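Local structure of spydx (Streptococcus pyogenes, 2J43) at residues L59-L70 with K81-M92. The protein binds host lung glycogen through a tandem pair of family 41 carbohydrate-binding modules, the part described here, and as a whole enzyme probably hydrolyses alpha-1,6-glucosidic linkages. Sequence-based numbering, arbitrary orientation. Where two conformers were deposited one is given.
Sequences LAAKHRQQVSYL and KDQHISLLTPKM
V67 with I85 and Y69 with Q83 form antiparallel hydrogen-bonded pairs, alternating with the non-hydrogen-bonded pairs Q66-S86 and S68-H84, so that strands 66-70 and 83-86 run antiparallel at 157°, 4.7 Å apart at their closest. They form a beta hairpin at the margin of the four-stranded sheet in the first carbohydrate-binding module; strand 83-86 is outermost, while the other long edge of 66-70 bonds to strand 21-27 through W26 and W24. The pairing illustrates how one hairpin serves two environments. V67, Y69, I85 and Q83 share a face, from which Y69 and I85 reach M7 of the opposing sheet; on the other, S68 touches W26 while Q66, H84 and S86 are exposed. CG of Y69 lies between the backbone N and the carbonyl carbon (chi1 76°), which carries the ring across to its cross-strand partner Q83, whose CB sits over one ring face, toward the rim, 3.7 Å from the centroid in a CH-pi contact. I85 CD1 approaches Y69 CE2 at 3.8 Å. The Q83 chain then bends at CG, its amide NE2 bonding to S80 O. Beyond the strands the chains stay joined: L87 N donates to Q65 O from above the carbonyl plane, and two waters link L87 O to R64 O and Q65 O. L87 CD1 lies 4.1 Å from V67 CG2 and meets L59 CD1 tip to tip. The R64 guanidinium bridges two loops in its own plane: NH1 donates to A60 O, while NE gives P90 O, in the type I turn T89-M92, a nearly straight bond of 2.9 Å and 169°.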
loop_
_atom_site.group_PDB
_atom_site.type_symbol
_atom_site.label_atom_id
_atom_site.label_comp_id
_atom_site.label_asym_id
_atom_site.label_seq_id
_atom_site.Cartn_x
_atom_site.Cartn_y
_atom_site.Cartn_z
ATOM N N LEU A 59 16.257 9.125 -3.502
ATOM C CA LEU A 59 16.664 8.629 -2.195
ATOM C C LEU A 59 18.171 8.437 -2.066
ATOM O O LEU A 59 18.864 8.359 -3.051
ATOM C CB LEU A 59 15.997 7.286 -1.880
ATOM C CG LEU A 59 14.478 7.313 -1.739
ATOM C CD1 LEU A 59 13.963 5.916 -1.483
ATOM C CD2 LEU A 59 14.025 8.304 -0.623
ATOM N N ALA A 60 18.632 8.369 -0.848
ATOM C CA ALA A 60 20.058 8.234 -0.571
ATOM C C ALA A 60 20.607 6.974 -1.219
ATOM O O ALA A 60 19.952 5.946 -1.233
ATOM C CB ALA A 60 20.280 8.193 0.883
ATOM N N ALA A 61 21.854 7.045 -1.642
ATOM C CA ALA A 61 22.528 5.897 -2.266
ATOM C C ALA A 61 22.674 4.732 -1.312
ATOM O O ALA A 61 22.677 3.576 -1.758
ATOM C CB ALA A 61 23.897 6.324 -2.790
ATOM N N LYS A 62 22.822 5.016 -0.025
ATOM C CA LYS A 62 22.916 3.983 0.999
ATOM C C LYS A 62 22.128 4.374 2.247
ATOM O O LYS A 62 21.906 5.552 2.511
ATOM C CB LYS A 62 24.385 3.730 1.356
ATOM C CG LYS A 62 25.058 4.935 1.996
ATOM C CD LYS A 62 26.489 5.139 1.516
ATOM C CE LYS A 62 26.971 6.549 1.806
ATOM N NZ LYS A 62 26.651 7.453 0.672
ATOM N N HIS A 63 21.705 3.376 3.006
ATOM C CA HIS A 63 20.975 3.499 4.259
ATOM C C HIS A 63 19.642 4.210 4.106
ATOM O O HIS A 63 19.441 5.305 4.635
ATOM C CB HIS A 63 21.835 4.121 5.375
ATOM C CG HIS A 63 23.188 3.473 5.502
ATOM N ND1 HIS A 63 24.369 4.136 5.234
ATOM C CD2 HIS A 63 23.541 2.209 5.862
ATOM C CE1 HIS A 63 25.389 3.313 5.419
ATOM N NE2 HIS A 63 24.916 2.140 5.806
ATOM N N ARG A 64 18.742 3.541 3.397
ATOM C CA ARG A 64 17.386 4.014 3.139
ATOM C C ARG A 64 16.398 3.486 4.169
ATOM O O ARG A 64 15.824 2.421 4.000
ATOM C CB ARG A 64 16.978 3.617 1.729
ATOM C CG ARG A 64 17.643 4.398 0.674
ATOM C CD ARG A 64 17.290 4.007 -0.756
ATOM N NE ARG A 64 17.543 2.589 -1.052
ATOM C CZ ARG A 64 18.760 2.095 -1.298
ATOM N NH1 ARG A 64 19.838 2.873 -1.261
ATOM N NH2 ARG A 64 18.900 0.793 -1.549
ATOM N N GLN A 65 16.226 4.216 5.260
ATOM C CA GLN A 65 15.381 3.811 6.372
ATOM C C GLN A 65 14.229 4.757 6.652
ATOM O O GLN A 65 13.155 4.317 7.072
ATOM C CB GLN A 65 16.189 3.674 7.656
ATOM C CG GLN A 65 17.267 2.584 7.560
ATOM C CD GLN A 65 18.150 2.564 8.779
ATOM O OE1 GLN A 65 18.933 3.521 9.025
ATOM N NE2 GLN A 65 18.024 1.513 9.569
ATOM N N GLN A 66 14.467 6.066 6.530
ATOM C CA GLN A 66 13.436 7.037 6.894
ATOM C C GLN A 66 13.595 8.304 6.058
ATOM O O GLN A 66 14.711 8.790 5.881
ATOM C CB GLN A 66 13.543 7.421 8.367
ATOM C CG GLN A 66 13.482 6.263 9.365
ATOM C CD GLN A 66 13.360 6.692 10.812
ATOM O OE1 GLN A 66 12.403 7.391 11.183
ATOM N NE2 GLN A 66 14.300 6.234 11.649
ATOM N N VAL A 67 12.465 8.843 5.618
ATOM C CA VAL A 67 12.401 10.083 4.883
ATOM C C VAL A 67 11.480 11.009 5.627
ATOM O O VAL A 67 10.401 10.619 6.049
ATOM C CB VAL A 67 11.829 9.823 3.491
ATOM C CG1 VAL A 67 11.477 11.075 2.763
ATOM C CG2 VAL A 67 12.872 8.969 2.681
ATOM N N SER A 68 11.895 12.241 5.761
ATOM C CA SER A 68 11.059 13.230 6.341
ATOM C C SER A 68 10.767 14.296 5.293
ATOM O O SER A 68 11.536 14.544 4.371
ATOM C CB SER A 68 11.714 13.859 7.574
ATOM O OG SER A 68 11.917 12.863 8.596
ATOM N N TYR A 69 9.654 14.978 5.496
ATOM C CA TYR A 69 9.207 15.947 4.522
ATOM C C TYR A 69 8.187 16.906 5.124
ATOM O O TYR A 69 7.545 16.670 6.184
ATOM C CB TYR A 69 8.586 15.281 3.259
ATOM C CG TYR A 69 7.206 14.769 3.533
ATOM C CD1 TYR A 69 6.069 15.542 3.252
ATOM C CD2 TYR A 69 7.034 13.521 4.129
ATOM C CE1 TYR A 69 4.810 15.041 3.599
ATOM C CE2 TYR A 69 5.738 13.022 4.423
ATOM C CZ TYR A 69 4.673 13.798 4.160
ATOM O OH TYR A 69 3.414 13.326 4.505
ATOM N N LEU A 70 8.005 18.000 4.408
ATOM C CA LEU A 70 6.902 18.909 4.651
ATOM C C LEU A 70 6.563 19.585 3.338
ATOM O O LEU A 70 7.366 19.563 2.420
ATOM C CB LEU A 70 7.229 19.931 5.740
ATOM C CG LEU A 70 8.379 20.878 5.437
ATOM C CD1 LEU A 70 7.839 22.074 4.653
ATOM C CD2 LEU A 70 9.107 21.375 6.686
ATOM N N LYS A 81 2.870 20.744 8.456
ATOM C CA LYS A 81 3.709 20.335 9.606
ATOM C C LYS A 81 4.741 19.322 9.138
ATOM O O LYS A 81 4.634 18.709 8.071
ATOM C CB LYS A 81 2.940 19.768 10.792
ATOM C CG LYS A 81 1.765 20.600 11.262
ATOM C CD LYS A 81 0.988 19.855 12.393
ATOM C CE LYS A 81 -0.246 20.650 12.873
ATOM N NZ LYS A 81 -0.901 19.999 14.057
ATOM N N ASP A 82 5.783 19.146 9.939
ATOM C CA ASP A 82 6.770 18.136 9.611
ATOM C C ASP A 82 6.162 16.738 9.669
ATOM O O ASP A 82 5.386 16.449 10.587
ATOM C CB ASP A 82 7.900 18.156 10.647
ATOM C CG ASP A 82 8.727 19.383 10.641
ATOM O OD1 ASP A 82 8.555 20.351 9.880
ATOM O OD2 ASP A 82 9.724 19.408 11.474
ATOM N N GLN A 83 6.581 15.881 8.743
ATOM C CA GLN A 83 6.091 14.520 8.610
ATOM C C GLN A 83 7.226 13.557 8.378
ATOM O O GLN A 83 8.300 13.973 7.944
ATOM C CB GLN A 83 5.055 14.461 7.468
ATOM C CG GLN A 83 3.953 15.420 7.559
ATOM C CD GLN A 83 2.934 15.194 8.681
ATOM O OE1 GLN A 83 2.840 14.094 9.230
ATOM N NE2 GLN A 83 2.165 16.257 9.010
ATOM N N HIS A 84 7.010 12.287 8.727
ATOM C CA HIS A 84 8.049 11.268 8.709
ATOM C C HIS A 84 7.543 9.928 8.179
ATOM O O HIS A 84 6.493 9.454 8.610
ATOM C CB HIS A 84 8.628 11.084 10.123
ATOM C CG HIS A 84 9.010 12.368 10.779
ATOM N ND1 HIS A 84 8.144 13.064 11.592
ATOM C CD2 HIS A 84 10.097 13.166 10.621
ATOM C CE1 HIS A 84 8.742 14.172 12.000
ATOM N NE2 HIS A 84 9.903 14.280 11.392
ATOM N N ILE A 85 8.313 9.317 7.287
ATOM C CA ILE A 85 7.947 8.072 6.654
ATOM C C ILE A 85 9.042 7.056 6.970
ATOM O O ILE A 85 10.203 7.291 6.703
ATOM C CB ILE A 85 7.866 8.225 5.157
ATOM C CG1 ILE A 85 6.823 9.243 4.715
ATOM C CG2 ILE A 85 7.607 6.864 4.452
ATOM C CD1 ILE A 85 7.024 9.594 3.301
ATOM N N SER A 86 8.640 5.934 7.552
ATOM C CA SER A 86 9.501 4.765 7.701
ATOM C C SER A 86 9.502 3.979 6.408
ATOM O O SER A 86 8.435 3.600 5.895
ATOM C CB SER A 86 8.930 3.863 8.789
ATOM O OG SER A 86 9.161 4.449 10.052
ATOM N N LEU A 87 10.681 3.729 5.860
ATOM C CA LEU A 87 10.792 2.865 4.684
ATOM C C LEU A 87 10.850 1.449 5.209
ATOM O O LEU A 87 11.746 1.135 5.981
ATOM C CB LEU A 87 12.036 3.206 3.859
ATOM C CG LEU A 87 11.980 4.616 3.256
ATOM C CD1 LEU A 87 13.281 4.926 2.518
ATOM C CD2 LEU A 87 10.774 4.756 2.348
ATOM N N LEU A 88 9.898 0.597 4.831
ATOM C CA LEU A 88 9.795 -0.750 5.424
ATOM C C LEU A 88 10.978 -1.603 5.062
ATOM O O LEU A 88 11.387 -2.505 5.817
ATOM C CB LEU A 88 8.462 -1.416 4.985
ATOM C CG LEU A 88 7.183 -0.706 5.450
ATOM C CD1 LEU A 88 5.895 -1.395 4.884
ATOM C CD2 LEU A 88 7.120 -0.617 6.915
ATOM N N THR A 89 11.508 -1.333 3.889
ATOM C CA THR A 89 12.734 -1.929 3.391
ATOM C C THR A 89 13.417 -0.890 2.553
ATOM O O THR A 89 12.752 0.024 2.060
ATOM C CB THR A 89 12.467 -3.226 2.522
ATOM O OG1 THR A 89 13.684 -3.802 2.183
ATOM C CG2 THR A 89 12.026 -2.918 1.143
ATOM N N PRO A 90 14.736 -0.995 2.332
ATOM C CA PRO A 90 15.419 -0.066 1.431
ATOM C C PRO A 90 14.924 -0.080 0.005
ATOM O O PRO A 90 15.214 0.846 -0.741
ATOM C CB PRO A 90 16.910 -0.498 1.518
ATOM C CG PRO A 90 16.990 -1.250 2.723
ATOM C CD PRO A 90 15.703 -1.915 2.979
ATOM N N LYS A 91 14.178 -1.115 -0.407
ATOM C CA LYS A 91 13.570 -1.117 -1.744
ATOM C C LYS A 91 12.184 -0.462 -1.800
ATOM O O LYS A 91 11.598 -0.425 -2.876
ATOM C CB LYS A 91 13.439 -2.532 -2.299
ATOM C CG LYS A 91 14.773 -3.246 -2.586
ATOM C CD LYS A 91 14.547 -4.571 -3.306
ATOM C CE LYS A 91 15.877 -5.197 -3.760
ATOM N NZ LYS A 91 16.754 -5.494 -2.609
HETATM N N MSE A 92 11.653 0.036 -0.682
HETATM C CA MSE A 92 10.323 0.670 -0.716
HETATM C C MSE A 92 10.383 1.932 -1.559
HETATM O O MSE A 92 11.208 2.827 -1.300
HETATM C CB MSE A 92 9.793 0.947 0.664
HETATM C CG MSE A 92 8.496 1.752 0.617
HETATM SE SE MSE A 92 7.561 1.720 2.300
HETATM C CE MSE A 92 6.730 3.523 2.153
HETATM O O HOH W 1 14.436 0.340 5.248
HETATM O O HOH W 2 12.687 2.178 8.683
#